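Local structure of putative aminopeptidase (5NTH) at residues A[413-418]-A[506-511]; A[26-31]-A[212-217]; A[381-386]-A[470-475]. The protein probably removes amino-terminal residues from peptides as a manganese-dependent M17 leucyl aminopeptidase, and here holds two manganese sites with the inhibitor actinonin. All blocks are in the same frame, centred on the assembly; numbering follows the deposited sequence.

In the fold
Contacts 1 and 3 both lie in the catalytic part of the M17 fold. Contact 1 joins two neighbouring parallel strands of its central sheet. The side chain of A417 comes about 4 Å from that of K298, a manganese ligand, and about 9 Å from bound actinonin. Contact 3 lies further out, its centre about 23 Å from that of contact 1. There V382 is about 13 Å from actinonin, side chain to ligand, and a second subunit packs against the same region. Contact 2 lies away from the metal and inhibitor sites. It packs loop 26-31 on helix 203-221, its centre about 24 Å from that of contact 1 and about 41 Å from that of contact 3.

Contact 1 (A[413-418]-A[506-511]); sequences LIDMAT and GPFVHV
The imidazole of H510 meets D415 OD2 at its edge, and the ring of F508 meets L413 CD2 at its edge. Both pairs lie on one face of two adjacent parallel strands in the mixed central sheet of the catalytic domain. H510 ND1 donates to D415 OD2 over 2.7 Å. The acceptor is close to the imidazole plane and uses its anti lone pair. The bond is bent, 139° at the hydrogen, and the carboxylate and ring planes are 31° apart. With CG anti to the backbone N in both residues (chi1 -163° in D415), the two groups run side by side. L413 CD2 lies 3.7 Å from F508 CE1. D415 CB approaches the same ring obliquely. Helix 391-404 covers L413 and D415 on this side, through V399 among others.

I414, V509, M416 and V511 point to the other face. Side chain to side chain, M416 CG and V511 CB are 4.4 Å apart, while V511 CB packs 3.7 Å from D415 O. The backbones are joined by five hydrogen bonds in parallel register. At the end nearer the metals, where A417 touches the manganese ligand K298, A417 N donates to V511 O over 3.0 Å.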
loop_
_atom_site.group_PDB
_atom_site.type_symbol
_atom_site.label_atom_id
_atom_site.label_comp_id
_atom_site.label_asym_id
_atom_site.label_seq_id
_atom_site.Cartn_x
_atom_site.Cartn_y
_atom_site.Cartn_z
ATOM N N LEU A 413 4.857 23.755 -34.232
ATOM C CA LEU A 413 4.878 23.925 -32.799
ATOM C C LEU A 413 5.576 22.768 -32.112
ATOM O O LEU A 413 5.157 21.613 -32.241
ATOM C CB LEU A 413 3.478 24.076 -32.241
ATOM C CG LEU A 413 3.615 24.670 -30.843
ATOM C CD1 LEU A 413 2.663 25.828 -30.661
ATOM C CD2 LEU A 413 3.470 23.596 -29.771
ATOM N N ILE A 414 6.623 23.110 -31.359
ATOM C CA ILE A 414 7.375 22.135 -30.592
ATOM C C ILE A 414 7.059 22.272 -29.119
ATOM O O ILE A 414 7.384 23.291 -28.506
ATOM C CB ILE A 414 8.887 22.307 -30.745
ATOM C CG1 ILE A 414 9.258 22.319 -32.222
ATOM C CG2 ILE A 414 9.599 21.185 -30.003
ATOM C CD1 ILE A 414 10.741 22.498 -32.453
ATOM N N ASP A 415 6.481 21.210 -28.562
ATOM C CA ASP A 415 6.070 21.170 -27.161
ATOM C C ASP A 415 7.042 20.272 -26.425
ATOM O O ASP A 415 7.279 19.125 -26.821
ATOM C CB ASP A 415 4.633 20.626 -27.066
ATOM C CG ASP A 415 3.958 20.914 -25.721
ATOM O OD1 ASP A 415 3.918 22.092 -25.312
ATOM O OD2 ASP A 415 3.431 19.963 -25.088
ATOM N N MET A 416 7.633 20.792 -25.364
ATOM C CA MET A 416 8.631 20.016 -24.630
ATOM C C MET A 416 8.365 20.101 -23.163
ATOM O O MET A 416 8.234 21.191 -22.626
ATOM C CB MET A 416 10.054 20.483 -24.932
ATOM C CG MET A 416 11.112 19.556 -24.377
ATOM S SD MET A 416 12.780 20.161 -24.650
ATOM C CE MET A 416 13.016 19.817 -26.379
ATOM N N ALA A 417 8.323 18.935 -22.521
ATOM C CA ALA A 417 7.847 18.826 -21.158
ATOM C C ALA A 417 8.319 17.541 -20.483
ATOM O O ALA A 417 8.397 16.503 -21.134
ATOM C CB ALA A 417 6.347 18.877 -21.179
ATOM N N THR A 418 8.673 17.633 -19.197
ATOM C CA THR A 418 8.871 16.455 -18.323
ATOM C C THR A 418 7.479 16.039 -17.864
ATOM O O THR A 418 7.011 16.434 -16.802
ATOM C CB THR A 418 9.727 16.780 -17.074
ATOM O OG1 THR A 418 9.200 17.940 -16.434
ATOM C CG2 THR A 418 11.163 17.078 -17.442
ATOM N N GLY A 506 -0.099 23.617 -39.225
ATOM C CA GLY A 506 1.049 22.696 -39.395
ATOM C C GLY A 506 1.317 21.764 -38.201
ATOM O O GLY A 506 0.580 21.753 -37.230
ATOM N N PRO A 507 2.398 20.982 -38.253
ATOM C CA PRO A 507 2.616 19.944 -37.271
ATOM C C PRO A 507 2.758 20.407 -35.822
ATOM O O PRO A 507 3.344 21.465 -35.530
ATOM C CB PRO A 507 3.947 19.331 -37.713
ATOM C CG PRO A 507 4.100 19.720 -39.121
ATOM C CD PRO A 507 3.556 21.103 -39.143
ATOM N N PHE A 508 2.241 19.569 -34.932
ATOM C CA PHE A 508 2.426 19.713 -33.504
ATOM C C PHE A 508 3.287 18.543 -33.061
ATOM O O PHE A 508 2.902 17.382 -33.284
ATOM C CB PHE A 508 1.065 19.649 -32.835
ATOM C CG PHE A 508 1.119 19.546 -31.347
ATOM C CD1 PHE A 508 1.441 20.652 -30.582
ATOM C CD2 PHE A 508 0.834 18.346 -30.716
ATOM C CE1 PHE A 508 1.490 20.568 -29.212
ATOM C CE2 PHE A 508 0.864 18.256 -29.347
ATOM C CZ PHE A 508 1.191 19.373 -28.593
ATOM N N VAL A 509 4.444 18.856 -32.470
ATOM C CA VAL A 509 5.431 17.846 -32.053
ATOM C C VAL A 509 5.656 17.985 -30.587
ATOM O O VAL A 509 6.250 18.962 -30.142
ATOM C CB VAL A 509 6.801 18.024 -32.723
ATOM C CG1 VAL A 509 7.747 16.889 -32.363
ATOM C CG2 VAL A 509 6.625 18.073 -34.224
ATOM N N HIS A 510 5.192 16.975 -29.860
ATOM C CA HIS A 510 5.248 16.945 -28.414
ATOM C C HIS A 510 6.347 16.034 -27.964
ATOM O O HIS A 510 6.318 14.860 -28.297
ATOM C CB HIS A 510 3.940 16.436 -27.896
ATOM C CG HIS A 510 3.889 16.268 -26.412
ATOM N ND1 HIS A 510 3.590 17.302 -25.555
ATOM C CD2 HIS A 510 4.034 15.172 -25.639
ATOM C CE1 HIS A 510 3.582 16.858 -24.316
ATOM N NE2 HIS A 510 3.837 15.566 -24.341
ATOM N N VAL A 511 7.306 16.580 -27.214
ATOM C CA VAL A 511 8.420 15.790 -26.699
ATOM C C VAL A 511 8.321 15.625 -25.189
ATOM O O VAL A 511 8.451 16.575 -24.414
ATOM C CB VAL A 511 9.783 16.389 -27.068
ATOM C CG1 VAL A 511 10.896 15.431 -26.663
ATOM C CG2 VAL A 511 9.862 16.653 -28.554
#

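Contact 2 (A[26-31]-A[212-217]); sequences TNFKSN and SVQLCQ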
loop_
_atom_site.group_PDB
_atom_site.type_symbol
_atom_site.label_atom_id
_atom_site.label_comp_id
_atom_site.label_asym_id
_atom_site.label_seq_id
_atom_site.Cartn_x
_atom_site.Cartn_y
_atom_site.Cartn_z
ATOM N N THR A 26 22.894 34.709 -15.971
ATOM C CA THR A 26 22.861 35.633 -17.101
ATOM C C THR A 26 24.211 35.828 -17.817
ATOM O O THR A 26 24.206 36.107 -18.986
ATOM C CB THR A 26 22.259 37.014 -16.746
ATOM O OG1 THR A 26 23.125 37.725 -15.864
ATOM C CG2 THR A 26 20.889 36.869 -16.092
ATOM N N ASN A 27 25.343 35.681 -17.139
ATOM C CA ASN A 27 26.645 35.713 -17.819
ATOM C C ASN A 27 27.262 34.338 -18.045
ATOM O O ASN A 27 28.451 34.226 -18.346
ATOM C CB ASN A 27 27.645 36.546 -17.020
ATOM C CG ASN A 27 27.116 37.920 -16.692
ATOM O OD1 ASN A 27 26.932 38.254 -15.518
ATOM N ND2 ASN A 27 26.847 38.723 -17.730
ATOM N N PHE A 28 26.467 33.286 -17.924
ATOM C CA PHE A 28 27.003 31.938 -17.978
ATOM C C PHE A 28 27.819 31.670 -19.237
ATOM O O PHE A 28 27.393 32.015 -20.328
ATOM C CB PHE A 28 25.859 30.924 -17.899
ATOM C CG PHE A 28 26.322 29.542 -17.694
ATOM C CD1 PHE A 28 26.555 29.085 -16.436
ATOM C CD2 PHE A 28 26.580 28.725 -18.767
ATOM C CE1 PHE A 28 27.018 27.801 -16.236
ATOM C CE2 PHE A 28 27.038 27.446 -18.594
ATOM C CZ PHE A 28 27.267 26.982 -17.318
ATOM N N LYS A 29 28.980 31.046 -19.076
ATOM C CA LYS A 29 29.696 30.438 -20.186
ATOM C C LYS A 29 30.043 29.011 -19.873
ATOM O O LYS A 29 30.385 28.676 -18.743
ATOM C CB LYS A 29 30.976 31.202 -20.490
ATOM C CG LYS A 29 30.677 32.594 -21.016
ATOM C CD LYS A 29 31.931 33.360 -21.451
ATOM C CE LYS A 29 31.593 34.788 -21.917
ATOM N NZ LYS A 29 30.960 35.646 -20.851
ATOM N N SER A 30 30.015 28.157 -20.886
ATOM C CA SER A 30 30.451 26.794 -20.668
ATOM C C SER A 30 31.924 26.813 -20.260
ATOM O O SER A 30 32.579 27.860 -20.252
ATOM C CB SER A 30 30.225 25.900 -21.898
ATOM O OG SER A 30 31.406 25.609 -22.619
ATOM N N ASN A 31 32.432 25.648 -19.912
ATOM C CA ASN A 31 33.839 25.515 -19.622
ATOM C C ASN A 31 34.438 24.529 -20.563
ATOM O O ASN A 31 35.312 23.746 -20.186
ATOM C CB ASN A 31 34.057 25.090 -18.160
ATOM C CG ASN A 31 33.564 23.667 -17.856
ATOM O OD1 ASN A 31 32.790 23.030 -18.628
ATOM N ND2 ASN A 31 34.014 23.155 -16.709
ATOM N N SER A 212 24.754 26.718 -23.842
ATOM C CA SER A 212 23.335 26.466 -23.672
ATOM C C SER A 212 23.022 25.136 -22.986
ATOM O O SER A 212 22.103 25.080 -22.186
ATOM C CB SER A 212 22.552 26.552 -25.003
ATOM O OG SER A 212 22.070 27.873 -25.238
ATOM N N VAL A 213 23.715 24.061 -23.321
ATOM C CA VAL A 213 23.448 22.792 -22.651
ATOM C C VAL A 213 23.728 22.970 -21.141
ATOM O O VAL A 213 22.899 22.655 -20.284
ATOM C CB VAL A 213 24.325 21.661 -23.203
ATOM C CG1 VAL A 213 24.429 20.507 -22.229
ATOM C CG2 VAL A 213 23.800 21.143 -24.512
ATOM N N GLN A 214 24.893 23.498 -20.821
ATOM C CA GLN A 214 25.242 23.737 -19.430
ATOM C C GLN A 214 24.408 24.774 -18.667
ATOM O O GLN A 214 24.209 24.613 -17.463
ATOM C CB GLN A 214 26.710 24.087 -19.325
ATOM C CG GLN A 214 27.540 22.835 -19.405
ATOM C CD GLN A 214 28.994 23.129 -19.318
ATOM O OE1 GLN A 214 29.375 24.274 -19.240
ATOM N NE2 GLN A 214 29.813 22.099 -19.338
ATOM N N LEU A 215 23.953 25.834 -19.326
ATOM C CA LEU A 215 23.011 26.738 -18.676
ATOM C C LEU A 215 21.750 25.930 -18.346
ATOM O O LEU A 215 21.153 26.061 -17.285
ATOM C CB LEU A 215 22.651 27.918 -19.564
ATOM C CG LEU A 215 21.567 28.819 -19.007
ATOM C CD1 LEU A 215 21.765 29.166 -17.540
ATOM C CD2 LEU A 215 21.479 30.091 -19.809
ATOM N N CYS A 216 21.385 25.046 -19.250
ATOM C CA CYS A 216 20.242 24.205 -19.032
ATOM C C CYS A 216 20.425 23.295 -17.820
ATOM O O CYS A 216 19.530 23.207 -16.988
ATOM C CB CYS A 216 19.932 23.409 -20.288
ATOM S SG CYS A 216 18.426 22.509 -20.090
ATOM N N GLN A 217 21.573 22.646 -17.698
ATOM C CA GLN A 217 21.846 21.837 -16.510
ATOM C C GLN A 217 21.794 22.666 -15.207
ATOM O O GLN A 217 21.380 22.151 -14.183
ATOM C CB GLN A 217 23.191 21.138 -16.599
ATOM C CG GLN A 217 23.336 20.134 -17.725
ATOM C CD GLN A 217 24.739 19.517 -17.758
ATOM O OE1 GLN A 217 25.697 20.213 -18.026
ATOM N NE2 GLN A 217 24.857 18.216 -17.475
#
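The F28 ring stands almost perpendicular to the Q214 amide, with 84° between their planes. The loop that carries F28 leads into 32-34, an edge strand of the N-terminal six-stranded mixed sheet, and lies against helix 203-221. The phenyl ring reaches the helix with its outer atoms, and CE2 comes to 3.5 Å from Q214 CB. L215 CA lies over one face, nearer the ring's margin than its middle. F28 CG is anti to the backbone N (chi1 -169°), which carries the ring across to the helix. Y239 of helix 229-243 touches both F28 and L215.

Beyond CG the Q214 chain is extended and takes its amide past the ring to S30 and N31. The amide planes of N31 and Q214 are 60° apart. Q214 NE2 donates to N31 OD1 over 3.2 Å, with OD1 close to the Q214 amide plane but NE2 tilted from the N31 carbonyl plane. The same NE2 also bonds to A156 O, so it is held by two acceptors. Q214 OE1 faces the loop backbone and lies 3.1 Å from S30 CA. It receives a weak hydrogen bond from N31 N, with 3.4 Å between N31 N and Q214 OE1.

Contact 3 (A[381-386]-A[470-475]); sequences SVEVMN and YKSPCA
E383 has CG anti to its own backbone N (chi1 -163°) and an extended chain beyond it, which sends the carboxylate out to S472. S472 OG is likewise anti to the N of its residue (chi1 172°), and the two groups meet. The serine belongs to an ST turn in the loop before strand 477-478, a strand that runs parallel to 381-383 in a small three-stranded sheet.

S472 OG donates to E383 OE1 over 2.6 Å. It arrives from above the carboxylate plane, 43° out of it. The same oxygen forms a salt bridge with R478 NE, so loop and strand 477-478 both hold one carboxylate oxygen. That arginine would be expected to favour the charged form of E383. S472 OG in turn accepts from C474 N over 3.2 Å, which closes the ST turn. A weak, bent bond from A475 N reaches the same oxygen. C474 SG lies over the same face of the carboxylate, 3.8 Å from E383 OE2.

Further along, the methyl of A475 packs between S381 and E383, with its CB 4.0 Å from E383 CB. A second subunit also reaches this region: its K319 packs on E383, and its K166 on S381. The hydroxyl of S381 bonds to D476 N, and S381 OG lies 3.3 Å from A475 CA.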
loop_
_atom_site.group_PDB
_atom_site.type_symbol
_atom_site.label_atom_id
_atom_site.label_comp_id
_atom_site.label_asym_id
_atom_site.label_seq_id
_atom_site.Cartn_x
_atom_site.Cartn_y
_atom_site.Cartn_z
ATOM N N SER A 381 -13.347 23.669 -21.752
ATOM C CA SER A 381 -13.492 23.510 -20.310
ATOM C C SER A 381 -12.858 22.195 -19.853
ATOM O O SER A 381 -12.992 21.177 -20.526
ATOM C CB SER A 381 -14.973 23.551 -19.925
ATOM O OG SER A 381 -15.669 22.456 -20.486
ATOM N N VAL A 382 -12.180 22.206 -18.713
ATOM C CA VAL A 382 -11.458 21.019 -18.274
ATOM C C VAL A 382 -11.864 20.620 -16.881
ATOM O O VAL A 382 -11.853 21.449 -15.976
ATOM C CB VAL A 382 -9.926 21.229 -18.313
ATOM C CG1 VAL A 382 -9.199 20.022 -17.740
ATOM C CG2 VAL A 382 -9.478 21.432 -19.737
ATOM N N GLU A 383 -12.188 19.347 -16.703
ATOM C CA GLU A 383 -12.521 18.840 -15.371
ATOM C C GLU A 383 -11.284 18.204 -14.732
ATOM O O GLU A 383 -10.846 17.133 -15.140
ATOM C CB GLU A 383 -13.659 17.817 -15.414
ATOM C CG GLU A 383 -14.272 17.603 -14.025
ATOM C CD GLU A 383 -15.251 16.443 -13.935
ATOM O OE1 GLU A 383 -15.366 15.690 -14.933
ATOM O OE2 GLU A 383 -15.890 16.283 -12.844
ATOM N N VAL A 384 -10.757 18.853 -13.713
ATOM C CA VAL A 384 -9.543 18.395 -13.055
ATOM C C VAL A 384 -9.828 17.199 -12.183
ATOM O O VAL A 384 -10.429 17.342 -11.158
ATOM C CB VAL A 384 -8.954 19.514 -12.178
ATOM C CG1 VAL A 384 -7.694 19.044 -11.469
ATOM C CG2 VAL A 384 -8.646 20.753 -13.026
ATOM N N MET A 385 -9.370 16.023 -12.575
ATOM C CA MET A 385 -9.532 14.806 -11.763
ATOM C C MET A 385 -8.319 14.457 -10.929
ATOM O O MET A 385 -8.441 13.775 -9.905
ATOM C CB MET A 385 -9.830 13.629 -12.666
ATOM C CG MET A 385 -11.065 13.801 -13.517
ATOM S SD MET A 385 -12.543 13.432 -12.566
ATOM C CE MET A 385 -12.792 14.901 -11.581
ATOM N N ASN A 386 -7.150 14.879 -11.391
ATOM C CA ASN A 386 -5.922 14.712 -10.658
ATOM C C ASN A 386 -5.105 15.942 -10.812
ATOM O O ASN A 386 -4.682 16.238 -11.935
ATOM C CB ASN A 386 -5.119 13.527 -11.158
ATOM C CG ASN A 386 -3.977 13.196 -10.219
ATOM O OD1 ASN A 386 -3.061 13.990 -10.084
ATOM N ND2 ASN A 386 -4.049 12.060 -9.526
ATOM N N TYR A 470 -10.934 10.519 -22.106
ATOM C CA TYR A 470 -10.972 11.846 -21.470
ATOM C C TYR A 470 -12.382 12.448 -21.336
ATOM O O TYR A 470 -12.520 13.643 -20.964
ATOM C CB TYR A 470 -10.165 12.825 -22.330
ATOM C CG TYR A 470 -8.728 12.942 -22.000
ATOM C CD1 TYR A 470 -8.320 13.514 -20.817
ATOM C CD2 TYR A 470 -7.773 12.553 -22.903
ATOM C CE1 TYR A 470 -6.980 13.634 -20.509
ATOM C CE2 TYR A 470 -6.429 12.687 -22.618
ATOM C CZ TYR A 470 -6.045 13.218 -21.402
ATOM O OH TYR A 470 -4.723 13.374 -21.104
ATOM N N LYS A 471 -13.409 11.660 -21.684
ATOM C CA LYS A 471 -14.791 12.105 -21.582
ATOM C C LYS A 471 -15.106 12.490 -20.125
ATOM O O LYS A 471 -14.773 11.746 -19.202
ATOM C CB LYS A 471 -15.731 11.001 -22.033
ATOM C CG LYS A 471 -15.687 10.665 -23.518
ATOM C CD LYS A 471 -16.660 9.514 -23.854
ATOM C CE LYS A 471 -17.431 9.694 -25.181
ATOM N NZ LYS A 471 -16.544 9.738 -26.392
ATOM N N SER A 472 -15.685 13.676 -19.958
ATOM C CA SER A 472 -16.235 14.158 -18.712
ATOM C C SER A 472 -17.752 14.324 -18.826
ATOM O O SER A 472 -18.216 14.746 -19.830
ATOM C CB SER A 472 -15.642 15.522 -18.406
ATOM O OG SER A 472 -16.279 16.119 -17.288
ATOM N N PRO A 473 -18.516 14.046 -17.768
ATOM C CA PRO A 473 -19.942 14.359 -17.754
ATOM C C PRO A 473 -20.341 15.858 -17.700
ATOM O O PRO A 473 -21.490 16.169 -17.950
ATOM C CB PRO A 473 -20.464 13.637 -16.481
ATOM C CG PRO A 473 -19.285 13.270 -15.653
ATOM C CD PRO A 473 -18.055 13.430 -16.508
ATOM N N CYS A 474 -19.428 16.767 -17.350
ATOM C CA CYS A 474 -19.792 18.190 -17.174
ATOM C C CYS A 474 -18.766 19.213 -17.716
ATOM O O CYS A 474 -18.810 20.405 -17.425
ATOM C CB CYS A 474 -20.042 18.420 -15.708
ATOM S SG CYS A 474 -18.531 18.234 -14.737
ATOM N N ALA A 475 -17.850 18.750 -18.541
ATOM C CA ALA A 475 -16.870 19.632 -19.164
ATOM C C ALA A 475 -16.425 19.006 -20.454
ATOM O O ALA A 475 -16.736 17.850 -20.749
ATOM C CB ALA A 475 -15.688 19.841 -18.249
#